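PDB 5Y3T: E3 ubiquitin-protein ligase RNF31 from Mus musculus, which acts as a RING-type E3 ubiquitin-protein ligase, HOIP, and probably uses this UBA-containing fragment to bind its partner HOIL-1. Local coordinates for residues R100-L105 and F110-G115. Residues are numbered along the deposited sequence; the frame is centred on the assembly and turned at random.
Sequences RKVHEL and FGPKEG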
loop_
_atom_site.group_PDB
_atom_site.type_symbol
_atom_site.label_atom_id
_atom_site.label_comp_id
_atom_site.label_asym_id
_atom_site.label_seq_id
_atom_site.Cartn_x
_atom_site.Cartn_y
_atom_site.Cartn_z
ATOM N N ARG B 100 -3.890 -10.967 -4.863
ATOM C CA ARG B 100 -3.845 -10.747 -3.430
ATOM C C ARG B 100 -5.225 -10.345 -2.913
ATOM O O ARG B 100 -5.645 -10.714 -1.787
ATOM C CB ARG B 100 -2.778 -9.677 -3.128
ATOM C CG ARG B 100 -2.603 -9.314 -1.663
ATOM C CD ARG B 100 -1.506 -8.294 -1.397
ATOM N NE ARG B 100 -1.532 -7.122 -2.271
ATOM C CZ ARG B 100 -2.383 -6.087 -2.172
ATOM N NH1 ARG B 100 -3.361 -6.045 -1.244
ATOM N NH2 ARG B 100 -2.270 -5.080 -3.039
ATOM N N LYS B 101 -5.937 -9.567 -3.722
ATOM C CA LYS B 101 -7.232 -9.075 -3.303
ATOM C C LYS B 101 -8.302 -10.168 -3.375
ATOM O O LYS B 101 -9.164 -10.211 -2.541
ATOM C CB LYS B 101 -7.610 -7.838 -4.086
ATOM C CG LYS B 101 -6.735 -6.667 -3.721
ATOM C CD LYS B 101 -6.954 -5.488 -4.635
ATOM C CE LYS B 101 -5.826 -4.458 -4.570
ATOM N NZ LYS B 101 -5.952 -3.562 -5.747
ATOM N N VAL B 102 -8.205 -11.065 -4.339
ATOM C CA VAL B 102 -9.111 -12.196 -4.445
ATOM C C VAL B 102 -8.907 -13.172 -3.294
ATOM O O VAL B 102 -9.875 -13.724 -2.755
ATOM C CB VAL B 102 -8.975 -12.883 -5.834
ATOM C CG1 VAL B 102 -9.512 -14.329 -5.845
ATOM C CG2 VAL B 102 -9.650 -12.000 -6.896
ATOM N N HIS B 103 -7.652 -13.370 -2.914
ATOM C CA HIS B 103 -7.321 -14.173 -1.741
ATOM C C HIS B 103 -7.922 -13.544 -0.477
ATOM O O HIS B 103 -8.478 -14.256 0.321
ATOM C CB HIS B 103 -5.818 -14.360 -1.629
ATOM C CG HIS B 103 -5.391 -15.062 -0.385
ATOM N ND1 HIS B 103 -5.198 -16.425 -0.333
ATOM C CD2 HIS B 103 -5.110 -14.590 0.855
ATOM C CE1 HIS B 103 -4.822 -16.767 0.886
ATOM N NE2 HIS B 103 -4.755 -15.672 1.624
ATOM N N GLU B 104 -7.870 -12.227 -0.315
ATOM C CA GLU B 104 -8.525 -11.629 0.847
ATOM C C GLU B 104 -10.057 -11.762 0.819
ATOM O O GLU B 104 -10.683 -12.164 1.816
ATOM C CB GLU B 104 -8.174 -10.163 1.027
ATOM C CG GLU B 104 -8.129 -9.804 2.516
ATOM C CD GLU B 104 -8.171 -8.317 2.815
ATOM O OE1 GLU B 104 -7.920 -7.488 1.902
ATOM O OE2 GLU B 104 -8.461 -7.978 3.987
ATOM N N LEU B 105 -10.673 -11.402 -0.303
ATOM C CA LEU B 105 -12.117 -11.455 -0.373
ATOM C C LEU B 105 -12.621 -12.871 -0.118
ATOM O O LEU B 105 -13.661 -13.045 0.507
ATOM C CB LEU B 105 -12.629 -10.882 -1.682
ATOM C CG LEU B 105 -12.482 -9.354 -1.718
ATOM C CD1 LEU B 105 -12.803 -8.833 -3.099
ATOM C CD2 LEU B 105 -13.369 -8.652 -0.698
ATOM N N PHE B 110 -16.051 -14.188 0.319
ATOM C CA PHE B 110 -16.431 -13.897 -1.071
ATOM C C PHE B 110 -15.398 -14.326 -2.083
ATOM O O PHE B 110 -14.471 -13.587 -2.368
ATOM C CB PHE B 110 -16.715 -12.413 -1.165
ATOM C CG PHE B 110 -17.794 -12.018 -0.260
ATOM C CD1 PHE B 110 -19.120 -12.302 -0.603
ATOM C CD2 PHE B 110 -17.517 -11.491 0.979
ATOM C CE1 PHE B 110 -20.163 -11.983 0.262
ATOM C CE2 PHE B 110 -18.551 -11.161 1.850
ATOM C CZ PHE B 110 -19.874 -11.427 1.498
ATOM N N GLY B 111 -15.570 -15.536 -2.614
ATOM C CA GLY B 111 -14.693 -16.097 -3.661
ATOM C C GLY B 111 -15.153 -15.741 -5.070
ATOM O O GLY B 111 -16.146 -15.044 -5.235
ATOM N N PRO B 112 -14.426 -16.199 -6.096
ATOM C CA PRO B 112 -14.841 -16.044 -7.513
ATOM C C PRO B 112 -16.308 -16.410 -7.776
ATOM O O PRO B 112 -17.069 -15.645 -8.398
ATOM C CB PRO B 112 -13.904 -17.006 -8.250
ATOM C CG PRO B 112 -12.667 -17.043 -7.408
ATOM C CD PRO B 112 -13.091 -16.828 -5.978
ATOM N N LYS B 113 -16.728 -17.543 -7.246
ATOM C CA LYS B 113 -18.091 -17.978 -7.479
ATOM C C LYS B 113 -19.179 -17.025 -6.930
ATOM O O LYS B 113 -20.266 -17.007 -7.499
ATOM C CB LYS B 113 -18.264 -19.433 -7.039
ATOM C CG LYS B 113 -17.252 -20.358 -7.746
ATOM C CD LYS B 113 -17.844 -21.654 -8.293
ATOM C CE LYS B 113 -16.881 -22.338 -9.263
ATOM N NZ LYS B 113 -17.437 -23.589 -9.863
ATOM N N GLU B 114 -18.890 -16.196 -5.908
ATOM C CA GLU B 114 -19.894 -15.220 -5.353
ATOM C C GLU B 114 -19.694 -13.801 -5.890
ATOM O O GLU B 114 -20.273 -12.827 -5.362
ATOM C CB GLU B 114 -19.885 -15.166 -3.796
ATOM C CG GLU B 114 -20.055 -16.511 -3.064
ATOM C CD GLU B 114 -18.842 -17.432 -3.171
ATOM O OE1 GLU B 114 -17.714 -16.935 -3.029
ATOM O OE2 GLU B 114 -18.998 -18.656 -3.409
ATOM N N GLY B 115 -18.851 -13.667 -6.914
ATOM C CA GLY B 115 -18.768 -12.440 -7.700
ATOM C C GLY B 115 -17.607 -11.514 -7.402
ATOM O O GLY B 115 -17.665 -10.351 -7.772
#
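Leu105 and Phe110 meet where helix 87-107 gives way to the loop that leads to helix 116-122, and one backbone hydrogen bond ties them together. Phe110 N donates to Leu105 O at 2.7 Å, with an N-H...O angle of 152°. The nitrogen is tilted 31° from the carbonyl plane. Because donor and acceptor are five residues apart, the bond draws the chain back against the last turns of the helix. The carbonyl oxygens of Leu105 and Phe110 also lie close, but both are acceptors and form no bond.

Apolar contact accompanies this bond. Leu105 CB lies 4.4 Å from Phe110 CB, and also touches the Phe110 carbonyl oxygen. In Phe110 the ring carbon CG stands anti to the carbonyl carbon (chi1 -59°), and the ring leads away from 100-105 to pack on Leu134 and Gln135 of helix 127-145. The Leu105 side chain packs on Leu120 of helix 116-122; this residue is buried, so a large aliphatic group suits the place. One turn earlier, Val102 brings CG1 to 4.4 Å from Pro112 CD, a loose contact at the exposed margin, while the valine also packs on Leu117 and Leu120.

Polar bonds within 110-115 shape the loop. Glu114 folds back so that OE1 accepts from Gly111 N at 2.6 Å, met nearly along its C-O axis. Backbone bonds from Glu114 N to Gly111 O and from Gly115 N to Pro112 O close the turn that this side chain spans. Pro112, whose ring fixes phi near the helical value, begins the short 3-10 segment 112-113, and Gly115, with a positive phi that glycine adopts easily, occupies the N-cap position of helix 116-122.

Leu105 and Phe110 are thus buried against helices 116-122 and 127-145, consistent with the small helical UBA fold of this family, and they supply the 6→1 bond and hydrophobic pair characteristic of a Schellman motif at a helix C-cap.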